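Local coordinates for protein SPT6 (Antonospora locustae, PDB 2XP1) that carries the tandem SH2 domains of a transcription elongation factor, through which it interacts with RNA polymerase II, at residues A[18-22]-A[23-27]; A[51-54]-A[55-59]; A[140-143]-A[144-148]; A[156-160]-A[161-165]. All coordinates share one frame; numbering follows the deposited sequence.

Contact 1: A[18-22]-A[23-27]; sequences KNFNV and TESEN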
loop_
_atom_site.group_PDB
_atom_site.type_symbol
_atom_site.label_atom_id
_atom_site.label_comp_id
_atom_site.label_asym_id
_atom_site.label_seq_id
_atom_site.Cartn_x
_atom_site.Cartn_y
_atom_site.Cartn_z
ATOM N N LYS A 18 -9.994 22.498 -12.934
ATOM C CA LYS A 18 -9.743 23.362 -14.079
ATOM C C LYS A 18 -10.342 22.695 -15.307
ATOM O O LYS A 18 -10.219 21.476 -15.506
ATOM C CB LYS A 18 -8.244 23.595 -14.291
ATOM C CG LYS A 18 -7.502 24.299 -13.124
ATOM C CD LYS A 18 -7.263 25.805 -13.359
ATOM C CE LYS A 18 -6.301 26.451 -12.337
ATOM N NZ LYS A 18 -6.778 26.337 -10.884
ATOM N N ASN A 19 -11.010 23.502 -16.120
ATOM C CA ASN A 19 -11.623 23.024 -17.331
ATOM C C ASN A 19 -10.556 22.936 -18.403
ATOM O O ASN A 19 -10.527 23.753 -19.312
ATOM C CB ASN A 19 -12.775 23.970 -17.746
ATOM C CG ASN A 19 -13.532 23.485 -19.009
ATOM O OD1 ASN A 19 -13.682 22.270 -19.237
ATOM N ND2 ASN A 19 -14.003 24.447 -19.839
ATOM N N PHE A 20 -9.644 21.982 -18.272
ATOM C CA PHE A 20 -8.555 21.796 -19.243
ATOM C C PHE A 20 -8.582 20.400 -19.797
ATOM O O PHE A 20 -9.008 19.471 -19.125
ATOM C CB PHE A 20 -7.187 21.907 -18.560
ATOM C CG PHE A 20 -6.837 23.279 -18.046
ATOM C CD1 PHE A 20 -7.385 24.427 -18.595
ATOM C CD2 PHE A 20 -5.910 23.414 -17.032
ATOM C CE1 PHE A 20 -7.019 25.677 -18.115
ATOM C CE2 PHE A 20 -5.537 24.654 -16.560
ATOM C CZ PHE A 20 -6.090 25.784 -17.092
ATOM N N ASN A 21 -8.046 20.233 -20.997
ATOM C CA ASN A 21 -7.746 18.913 -21.542
ATOM C C ASN A 21 -6.324 18.560 -21.138
ATOM O O ASN A 21 -5.697 19.302 -20.375
ATOM C CB ASN A 21 -7.907 18.929 -23.087
ATOM C CG ASN A 21 -6.960 19.903 -23.766
ATOM O OD1 ASN A 21 -5.890 20.230 -23.232
ATOM N ND2 ASN A 21 -7.344 20.372 -24.954
ATOM N N VAL A 22 -5.791 17.454 -21.660
ATOM C CA VAL A 22 -4.385 17.086 -21.410
ATOM C C VAL A 22 -3.388 18.230 -21.749
ATOM O O VAL A 22 -2.691 18.712 -20.851
ATOM C CB VAL A 22 -3.966 15.749 -22.120
ATOM C CG1 VAL A 22 -2.436 15.538 -22.037
ATOM C CG2 VAL A 22 -4.715 14.539 -21.530
ATOM N N THR A 23 -3.342 18.687 -23.009
ATOM C CA THR A 23 -2.341 19.702 -23.411
ATOM C C THR A 23 -2.424 20.988 -22.593
ATOM O O THR A 23 -1.403 21.479 -22.102
ATOM C CB THR A 23 -2.326 20.000 -24.954
ATOM O OG1 THR A 23 -1.530 19.011 -25.603
ATOM C CG2 THR A 23 -1.689 21.350 -25.269
ATOM N N GLU A 24 -3.635 21.495 -22.407
ATOM C CA GLU A 24 -3.846 22.717 -21.639
ATOM C C GLU A 24 -3.369 22.582 -20.189
ATOM O O GLU A 24 -2.777 23.534 -19.643
ATOM C CB GLU A 24 -5.313 23.167 -21.705
ATOM C CG GLU A 24 -5.703 23.697 -23.083
ATOM C CD GLU A 24 -7.208 23.575 -23.395
ATOM O OE1 GLU A 24 -7.961 22.970 -22.595
ATOM O OE2 GLU A 24 -7.628 24.074 -24.471
ATOM N N SER A 25 -3.582 21.403 -19.591
ATOM C CA SER A 25 -3.143 21.123 -18.205
ATOM C C SER A 25 -1.644 21.171 -18.078
ATOM O O SER A 25 -1.108 21.807 -17.183
ATOM C CB SER A 25 -3.581 19.738 -17.792
ATOM O OG SER A 25 -4.983 19.709 -17.862
ATOM N N GLU A 26 -0.981 20.477 -18.994
ATOM C CA GLU A 26 0.447 20.374 -18.975
ATOM C C GLU A 26 1.006 21.738 -19.322
ATOM O O GLU A 26 1.888 22.229 -18.638
ATOM C CB GLU A 26 0.907 19.299 -19.941
ATOM C CG GLU A 26 0.340 17.932 -19.588
ATOM C CD GLU A 26 1.049 16.794 -20.297
ATOM O OE1 GLU A 26 1.777 17.081 -21.278
ATOM O OE2 GLU A 26 0.868 15.611 -19.878
ATOM N N ASN A 27 0.447 22.380 -20.336
ATOM C CA ASN A 27 0.815 23.776 -20.640
ATOM C C ASN A 27 0.738 24.673 -19.434
ATOM O O ASN A 27 1.709 25.362 -19.097
ATOM C CB ASN A 27 -0.050 24.372 -21.734
ATOM C CG ASN A 27 0.712 24.566 -22.992
ATOM O OD1 ASN A 27 1.852 24.119 -23.100
ATOM N ND2 ASN A 27 0.114 25.251 -23.955
#

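Contact 2: A[51-54]-A[55-59]; sequences IKFA and SDVFV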
loop_
_atom_site.group_PDB
_atom_site.type_symbol
_atom_site.label_atom_id
_atom_site.label_comp_id
_atom_site.label_asym_id
_atom_site.label_seq_id
_atom_site.Cartn_x
_atom_site.Cartn_y
_atom_site.Cartn_z
ATOM N N ILE A 51 -0.357 15.739 -11.824
ATOM C CA ILE A 51 0.791 16.151 -11.020
ATOM C C ILE A 51 2.014 16.348 -11.932
ATOM O O ILE A 51 2.371 15.447 -12.702
ATOM C CB ILE A 51 1.145 15.092 -9.974
ATOM C CG1 ILE A 51 -0.094 14.697 -9.130
ATOM C CG2 ILE A 51 2.206 15.595 -9.072
ATOM C CD1 ILE A 51 0.143 13.497 -8.186
ATOM N N LYS A 52 2.641 17.516 -11.863
ATOM C CA LYS A 52 3.852 17.813 -12.625
ATOM C C LYS A 52 5.049 17.199 -11.887
ATOM O O LYS A 52 5.377 17.609 -10.777
ATOM C CB LYS A 52 4.011 19.341 -12.733
ATOM C CG LYS A 52 5.418 19.840 -13.042
ATOM C CD LYS A 52 5.473 21.359 -13.335
ATOM C CE LYS A 52 5.343 22.215 -12.067
ATOM N NZ LYS A 52 5.088 23.688 -12.404
ATOM N N PHE A 53 5.679 16.188 -12.468
ATOM C CA PHE A 53 6.854 15.581 -11.810
ATOM C C PHE A 53 8.092 16.397 -12.113
ATOM O O PHE A 53 8.943 16.570 -11.236
ATOM C CB PHE A 53 7.025 14.122 -12.213
ATOM C CG PHE A 53 6.307 13.172 -11.303
ATOM C CD1 PHE A 53 5.046 13.488 -10.805
ATOM C CD2 PHE A 53 6.852 11.952 -10.984
ATOM C CE1 PHE A 53 4.372 12.613 -9.971
ATOM C CE2 PHE A 53 6.188 11.079 -10.122
ATOM C CZ PHE A 53 4.964 11.407 -9.632
ATOM N N ALA A 54 8.141 16.927 -13.338
ATOM C CA ALA A 54 9.222 17.734 -13.862
ATOM C C ALA A 54 8.639 18.405 -15.096
ATOM O O ALA A 54 7.578 17.994 -15.589
ATOM C CB ALA A 54 10.415 16.864 -14.260
ATOM N N SER A 55 9.337 19.433 -15.565
ATOM C CA SER A 55 9.003 20.223 -16.761
ATOM C C SER A 55 8.293 19.505 -17.918
ATOM O O SER A 55 7.447 20.096 -18.598
ATOM C CB SER A 55 10.286 20.827 -17.319
ATOM O OG SER A 55 10.846 21.774 -16.429
ATOM N N ASP A 56 8.688 18.262 -18.178
ATOM C CA ASP A 56 8.083 17.492 -19.245
ATOM C C ASP A 56 7.603 16.154 -18.743
ATOM O O ASP A 56 7.379 15.258 -19.541
ATOM C CB ASP A 56 9.060 17.291 -20.409
ATOM C CG ASP A 56 10.236 16.427 -20.036
ATOM O OD1 ASP A 56 10.572 16.351 -18.829
ATOM O OD2 ASP A 56 10.837 15.835 -20.956
ATOM N N VAL A 57 7.431 16.006 -17.429
ATOM C CA VAL A 57 6.851 14.766 -16.883
ATOM C C VAL A 57 5.575 15.035 -16.135
ATOM O O VAL A 57 5.576 15.695 -15.094
ATOM C CB VAL A 57 7.831 14.007 -15.997
ATOM C CG1 VAL A 57 7.207 12.674 -15.547
ATOM C CG2 VAL A 57 9.160 13.769 -16.756
ATOM N N PHE A 58 4.474 14.520 -16.655
ATOM C CA PHE A 58 3.194 14.717 -15.991
ATOM C C PHE A 58 2.495 13.395 -15.667
ATOM O O PHE A 58 2.475 12.484 -16.489
ATOM C CB PHE A 58 2.311 15.653 -16.823
ATOM C CG PHE A 58 2.933 16.995 -17.042
ATOM C CD1 PHE A 58 3.754 17.216 -18.133
ATOM C CD2 PHE A 58 2.728 18.035 -16.139
ATOM C CE1 PHE A 58 4.369 18.446 -18.329
ATOM C CE2 PHE A 58 3.351 19.268 -16.323
ATOM C CZ PHE A 58 4.160 19.476 -17.421
ATOM N N VAL A 59 1.941 13.280 -14.466
ATOM C CA VAL A 59 1.214 12.086 -14.132
ATOM C C VAL A 59 -0.265 12.446 -14.065
ATOM O O VAL A 59 -0.649 13.408 -13.371
ATOM C CB VAL A 59 1.690 11.544 -12.788
ATOM C CG1 VAL A 59 0.744 10.524 -12.271
ATOM C CG2 VAL A 59 3.068 10.909 -12.958
#

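Contact 3: A[140-143]-A[144-148]; sequences AYNN and GSILE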
loop_
_atom_site.group_PDB
_atom_site.type_symbol
_atom_site.label_atom_id
_atom_site.label_comp_id
_atom_site.label_asym_id
_atom_site.label_seq_id
_atom_site.Cartn_x
_atom_site.Cartn_y
_atom_site.Cartn_z
ATOM N N ALA A 140 19.555 4.321 -12.513
ATOM C CA ALA A 140 20.537 3.934 -13.524
ATOM C C ALA A 140 21.866 3.648 -12.865
ATOM O O ALA A 140 22.324 4.414 -12.023
ATOM C CB ALA A 140 20.730 5.044 -14.557
ATOM N N TYR A 141 22.497 2.550 -13.244
ATOM C CA TYR A 141 23.780 2.252 -12.663
ATOM C C TYR A 141 24.775 1.631 -13.610
ATOM O O TYR A 141 24.396 0.918 -14.528
ATOM C CB TYR A 141 23.634 1.450 -11.381
ATOM C CG TYR A 141 23.074 0.072 -11.527
ATOM C CD1 TYR A 141 23.924 -1.035 -11.483
ATOM C CD2 TYR A 141 21.697 -0.147 -11.641
ATOM C CE1 TYR A 141 23.436 -2.333 -11.596
ATOM C CE2 TYR A 141 21.185 -1.456 -11.736
ATOM C CZ TYR A 141 22.077 -2.543 -11.709
ATOM O OH TYR A 141 21.631 -3.849 -11.799
ATOM N N ASN A 142 26.052 1.904 -13.363
ATOM C CA ASN A 142 27.132 1.402 -14.186
ATOM C C ASN A 142 28.152 0.595 -13.362
ATOM O O ASN A 142 28.846 1.140 -12.477
ATOM C CB ASN A 142 27.785 2.561 -14.948
ATOM C CG ASN A 142 28.573 2.103 -16.168
ATOM O OD1 ASN A 142 28.582 0.922 -16.516
ATOM N ND2 ASN A 142 29.245 3.044 -16.821
ATOM N N ASN A 143 28.204 -0.712 -13.660
ATOM C CA ASN A 143 29.107 -1.684 -13.024
ATOM C C ASN A 143 30.029 -2.353 -14.062
ATOM O O ASN A 143 30.698 -3.332 -13.773
ATOM C CB ASN A 143 28.293 -2.756 -12.279
ATOM C CG ASN A 143 27.444 -3.633 -13.222
ATOM O OD1 ASN A 143 27.374 -3.399 -14.433
ATOM N ND2 ASN A 143 26.797 -4.647 -12.658
ATOM N N GLY A 144 30.069 -1.786 -15.259
ATOM C CA GLY A 144 30.658 -2.425 -16.422
ATOM C C GLY A 144 29.729 -2.068 -17.562
ATOM O O GLY A 144 30.148 -1.423 -18.532
ATOM N N SER A 145 28.458 -2.457 -17.422
ATOM C CA SER A 145 27.387 -1.972 -18.311
ATOM C C SER A 145 26.302 -1.131 -17.594
ATOM O O SER A 145 25.949 -1.394 -16.434
ATOM C CB SER A 145 26.758 -3.123 -19.136
ATOM O OG SER A 145 26.634 -4.333 -18.392
ATOM N N ILE A 146 25.792 -0.118 -18.292
ATOM C CA ILE A 146 24.698 0.711 -17.787
ATOM C C ILE A 146 23.354 -0.063 -17.802
ATOM O O ILE A 146 22.818 -0.360 -18.872
ATOM C CB ILE A 146 24.603 2.070 -18.556
ATOM C CG1 ILE A 146 25.986 2.702 -18.710
ATOM C CG2 ILE A 146 23.688 3.067 -17.830
ATOM C CD1 ILE A 146 26.099 3.712 -19.865
ATOM N N LEU A 147 22.846 -0.396 -16.604
ATOM C CA LEU A 147 21.520 -1.024 -16.399
ATOM C C LEU A 147 20.536 0.008 -15.820
ATOM O O LEU A 147 20.965 1.058 -15.356
ATOM C CB LEU A 147 21.606 -2.257 -15.470
ATOM C CG LEU A 147 22.742 -3.302 -15.521
ATOM C CD1 LEU A 147 22.294 -4.558 -14.819
ATOM C CD2 LEU A 147 23.161 -3.661 -16.934
ATOM N N GLU A 148 19.229 -0.284 -15.849
ATOM C CA GLU A 148 18.212 0.670 -15.394
ATOM C C GLU A 148 17.098 -0.058 -14.700
ATOM O O GLU A 148 16.779 -1.166 -15.085
ATOM C CB GLU A 148 17.574 1.396 -16.560
ATOM C CG GLU A 148 18.380 2.481 -17.172
ATOM C CD GLU A 148 17.782 2.902 -18.496
ATOM O OE1 GLU A 148 16.708 2.384 -18.878
ATOM O OE2 GLU A 148 18.388 3.747 -19.169
#

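Contact 4: A[156-160]-A[161-165]; sequences MLTYN and NSTFK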
loop_
_atom_site.group_PDB
_atom_site.type_symbol
_atom_site.label_atom_id
_atom_site.label_comp_id
_atom_site.label_asym_id
_atom_site.label_seq_id
_atom_site.Cartn_x
_atom_site.Cartn_y
_atom_site.Cartn_z
ATOM N N MET A 156 5.586 6.711 -1.094
ATOM C CA MET A 156 6.807 6.013 -0.840
ATOM C C MET A 156 7.453 5.787 -2.155
ATOM O O MET A 156 6.893 6.073 -3.189
ATOM C CB MET A 156 6.549 4.660 -0.144
ATOM C CG MET A 156 5.745 4.768 1.124
ATOM S SD MET A 156 6.606 5.478 2.549
ATOM C CE MET A 156 7.690 4.181 3.068
ATOM N N LEU A 157 8.662 5.281 -2.083
ATOM C CA LEU A 157 9.356 4.741 -3.216
ATOM C C LEU A 157 9.116 3.244 -3.181
ATOM O O LEU A 157 9.317 2.597 -2.127
ATOM C CB LEU A 157 10.845 5.055 -3.088
ATOM C CG LEU A 157 11.131 6.567 -3.133
ATOM C CD1 LEU A 157 12.627 6.942 -3.048
ATOM C CD2 LEU A 157 10.607 7.053 -4.443
ATOM N N THR A 158 8.673 2.693 -4.322
ATOM C CA THR A 158 8.393 1.266 -4.391
ATOM C C THR A 158 9.247 0.605 -5.449
ATOM O O THR A 158 9.433 1.123 -6.535
ATOM C CB THR A 158 6.916 1.003 -4.595
ATOM O OG1 THR A 158 6.405 1.975 -5.511
ATOM C CG2 THR A 158 6.222 1.200 -3.301
ATOM N N TYR A 159 9.808 -0.531 -5.088
ATOM C CA TYR A 159 10.770 -1.212 -5.900
ATOM C C TYR A 159 10.470 -2.704 -5.737
ATOM O O TYR A 159 10.782 -3.309 -4.699
ATOM C CB TYR A 159 12.185 -0.849 -5.420
ATOM C CG TYR A 159 13.272 -1.764 -5.943
ATOM C CD1 TYR A 159 13.852 -1.537 -7.184
ATOM C CD2 TYR A 159 13.704 -2.866 -5.213
ATOM C CE1 TYR A 159 14.848 -2.374 -7.685
ATOM C CE2 TYR A 159 14.711 -3.719 -5.719
ATOM C CZ TYR A 159 15.270 -3.451 -6.953
ATOM O OH TYR A 159 16.250 -4.261 -7.465
ATOM N N ASN A 160 9.835 -3.293 -6.749
ATOM C CA ASN A 160 9.450 -4.703 -6.694
ATOM C C ASN A 160 8.499 -4.896 -5.546
ATOM O O ASN A 160 7.466 -4.244 -5.435
ATOM C CB ASN A 160 10.668 -5.623 -6.473
ATOM C CG ASN A 160 11.503 -5.800 -7.708
ATOM O OD1 ASN A 160 11.193 -5.243 -8.747
ATOM N ND2 ASN A 160 12.559 -6.604 -7.611
ATOM N N ASN A 161 8.884 -5.801 -4.670
ATOM C CA ASN A 161 8.131 -6.082 -3.468
ATOM C C ASN A 161 8.237 -4.915 -2.477
ATOM O O ASN A 161 7.248 -4.542 -1.824
ATOM C CB ASN A 161 8.658 -7.382 -2.878
ATOM C CG ASN A 161 8.365 -8.583 -3.778
ATOM O OD1 ASN A 161 7.227 -8.785 -4.194
ATOM N ND2 ASN A 161 9.385 -9.383 -4.075
ATOM N N SER A 162 9.418 -4.291 -2.451
ATOM C CA SER A 162 9.864 -3.458 -1.343
ATOM C C SER A 162 9.447 -1.983 -1.424
ATOM O O SER A 162 9.087 -1.500 -2.461
ATOM C CB SER A 162 11.376 -3.603 -1.233
ATOM O OG SER A 162 11.707 -4.974 -1.090
ATOM N N THR A 163 9.551 -1.282 -0.311
ATOM C CA THR A 163 9.013 0.049 -0.144
ATOM C C THR A 163 9.990 0.885 0.700
ATOM O O THR A 163 10.588 0.366 1.638
ATOM C CB THR A 163 7.552 -0.052 0.423
ATOM O OG1 THR A 163 6.653 -0.361 -0.655
ATOM C CG2 THR A 163 7.067 1.211 1.071
ATOM N N PHE A 164 10.177 2.159 0.322
ATOM C CA PHE A 164 11.169 3.082 0.943
ATOM C C PHE A 164 10.668 4.537 1.115
ATOM O O PHE A 164 9.973 5.088 0.241
ATOM C CB PHE A 164 12.480 3.088 0.134
ATOM C CG PHE A 164 12.990 1.714 -0.207
ATOM C CD1 PHE A 164 12.708 1.149 -1.447
ATOM C CD2 PHE A 164 13.709 0.968 0.729
ATOM C CE1 PHE A 164 13.143 -0.109 -1.761
ATOM C CE2 PHE A 164 14.154 -0.316 0.423
ATOM C CZ PHE A 164 13.867 -0.855 -0.830
ATOM N N LYS A 165 11.008 5.156 2.249
ATOM C CA LYS A 165 10.675 6.571 2.458
ATOM C C LYS A 165 11.467 7.545 1.555
ATOM O O LYS A 165 10.953 8.601 1.177
ATOM C CB LYS A 165 10.748 6.964 3.950
ATOM C CG LYS A 165 12.098 6.915 4.630
ATOM C CD LYS A 165 12.066 7.862 5.829
ATOM C CE LYS A 165 13.339 7.837 6.668
ATOM N NZ LYS A 165 13.176 8.622 7.928
#

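Contact 1: A[18-22]-A[23-27]
Asn-21 sits at the N-cap of helix 22-31 and is bonded to Glu-24 in both directions, while its carbonyl makes the first i to i+4 bond, accepting from Ser-25 N at 3.1 Å. The two side chains form a capping box. OD1 of Asn-21 takes the amide hydrogen of Glu-24 N at 2.7 Å, a nearly straight bond (171° at the hydrogen) that arrives almost end-on to the side-chain carbonyl. In return Glu-24 OE1 accepts from Asn-21 N at 3.2 Å, on its anti side and somewhat out of the carboxylate plane. CG of Asn-21 lies between its own N and C (chi1 61°), which swings the amide back over the first turn; there it stacks on the carboxylate with the planes only 17° apart. Ser-25 adds a further bond: its OG donates to Asn-21 O at 2.6 Å, from the other face of that carbonyl than Ser-25 N, gripping the one oxygen twice. Phe-20 leans on the first turn, its ring between Lys-18 CB over one face and Glu-24 O over the other, both toward the rim. Phe-20 and Ser-25 also rest on Leu-37 of strand 36-40. Val-22 and Glu-26 run side by side, and the tip of Glu-26 goes on to His-60 of strand 57-65. The box thus satisfies one helix-start N-H and the amide leading into the helix, and the helix dipole would probably favour the negative charge of Glu-24 there.

Contact 2: A[51-54]-A[55-59]
Phe-53 stands at a corner of the chain, and its side chain leans against two valines of the returning strand. Its CB packs on Val-57 CG1 at 3.6 Å. Farther out, CD1, CE1 and CZ all meet a single methyl, Val-59 CG2, which comes closest to CE1 at 3.7 Å. That methyl sits over the ring face, 16° off the normal: a CH-pi contact. Val-59 can present it because CG1 takes the place anti to its backbone N (chi1 166°), leaving CG2 beside that N. The corner itself is a classic beta bulge, with Phe-53 N bonded to Val-57 O at 2.7 Å and Ala-54 N reaching the same oxygen only weakly. Beyond it a type I turn closes the hairpin, while Ile-51 and Val-59 pair through two backbone bonds. Next to them, Lys-52 CB touches Phe-58 CE2 at 3.7 Å as the two side chains run alongside each other; the lysine NZ then leaves to bond the carbonyls of Leu-29 and Asp-34. The hairpin joins strands 46-52 and 57-65, with Phe-58 against helix 22-31, Ile-51 and Phe-53 against helix 80-100, and the Phe-53 ring edge-to-face with Phe-129 of strand 124-129.

Contact 3: A[140-143]-A[144-148]
Tyr-141 and Leu-147 make the close-packed part of this hairpin. They are an antiparallel hydrogen-bonded pair: Leu-147 N gives to Tyr-141 O at 2.9 Å, and Tyr-141 N to Leu-147 O at 3.0 Å. With chi1 at 66° the tyrosine ring folds inward across the leucine. Leu-147 CB then rests over one ring face, offset toward the rim and 25° off the normal, a CH-pi contact, while CD1 reaches past it to lie 3.7 Å from Tyr-141 CZ. On the other side of the sheet, Asn-142 and Ile-146 cross at a slant, with the isoleucine's CG1 3.7 Å from Asn-142 CG. The amide end of this asparagine is held at both atoms: ND2 gives to Leu-115 O of helix 112-116, and OD1 accepts weakly from Gly-144 N at 3.3 Å. The bend is looser and exposed. The side-chain bonds across it are weak, the second running from Ser-145 N to Asn-143 OD1, also at 3.3 Å. Gly-144 turns the chain with a positive phi (141°) that suits a residue without a side chain. At the far end, Ala-140 and Glu-148 meet lightly. It is a beta hairpin, linking strands 136-142 and 146-153 in the antiparallel central sheet of the second SH2 domain of the tandem.

Contact 4: A[156-160]-A[161-165]
The ring of Phe-164 meets Tyr-159 at its edge: Tyr-159 CB lies in the plane of the phenylalanine, 3.9 Å from CE1. The tyrosine ring has Asn-160 CG over one face, toward the rim. Tyr-159 OH bonds onward to Glu-149. Leu-157 shares this side of the sheet, its CB 4.1 Å from Phe-164 CB. Across the backbone, Leu-157 and Phe-164 form a hydrogen-bonded antiparallel pair whose two bonds lie in the carbonyl planes, the one from Leu-157 N to Phe-164 O being 2.7 Å and nearly straight. Tyr-159 and Ser-162 are also a hydrogen-bonded pair, but with both donors off the carbonyl planes, and they close a type II' turn; there Ser-162 N approaches Tyr-159 O from above the plane, 2.8 Å away. Asn-160 and Asn-161 occupy the corner positions. On the opposite side of the sheet, Thr-158 and Thr-163 stand side by side, CG2 of the first 3.1 Å from OG1 of the second. Met-156 curls back through its last two torsions, crosses Thr-163 at about a right angle and sets its CE 3.6 Å from Thr-163 CG2. Asn-161 of the second subunit packs on Met-156, Thr-163 and Lys-165. On the aromatic side, helix 167-175 covers the hairpin, with Phe-170 edge-to-face to both Tyr-159 and Phe-164, and Leu-157 reaches helix 80-100, while strand 146-153 continues the sheet beyond strand 157-159.

How the contacts relate
Contact 1 lies on the surface and relies on polar capping, whereas contacts 2, 3 and 4 are hairpins on a backbone ladder. Of these, contact 2 is the most interior and apolar, contact 3 the most outlying, mixing in asparagine bonds, and contact 4 lies between. Contacts 1 and 2 belong to the N-terminal half and touch where Glu-26 OE2 packs on Phe-58 CB at 3.4 Å. Contacts 3 and 4 share the C-terminal antiparallel sheet, with strands 146-153 and 157-159 as neighbours, though their nearest atoms stay about 7 Å apart. The hairpins turn differently: a bulge and type I turn in contact 2, a glycine in contact 3, a type II' turn in contact 4. Among the four, contact 4 alone meets the second subunit.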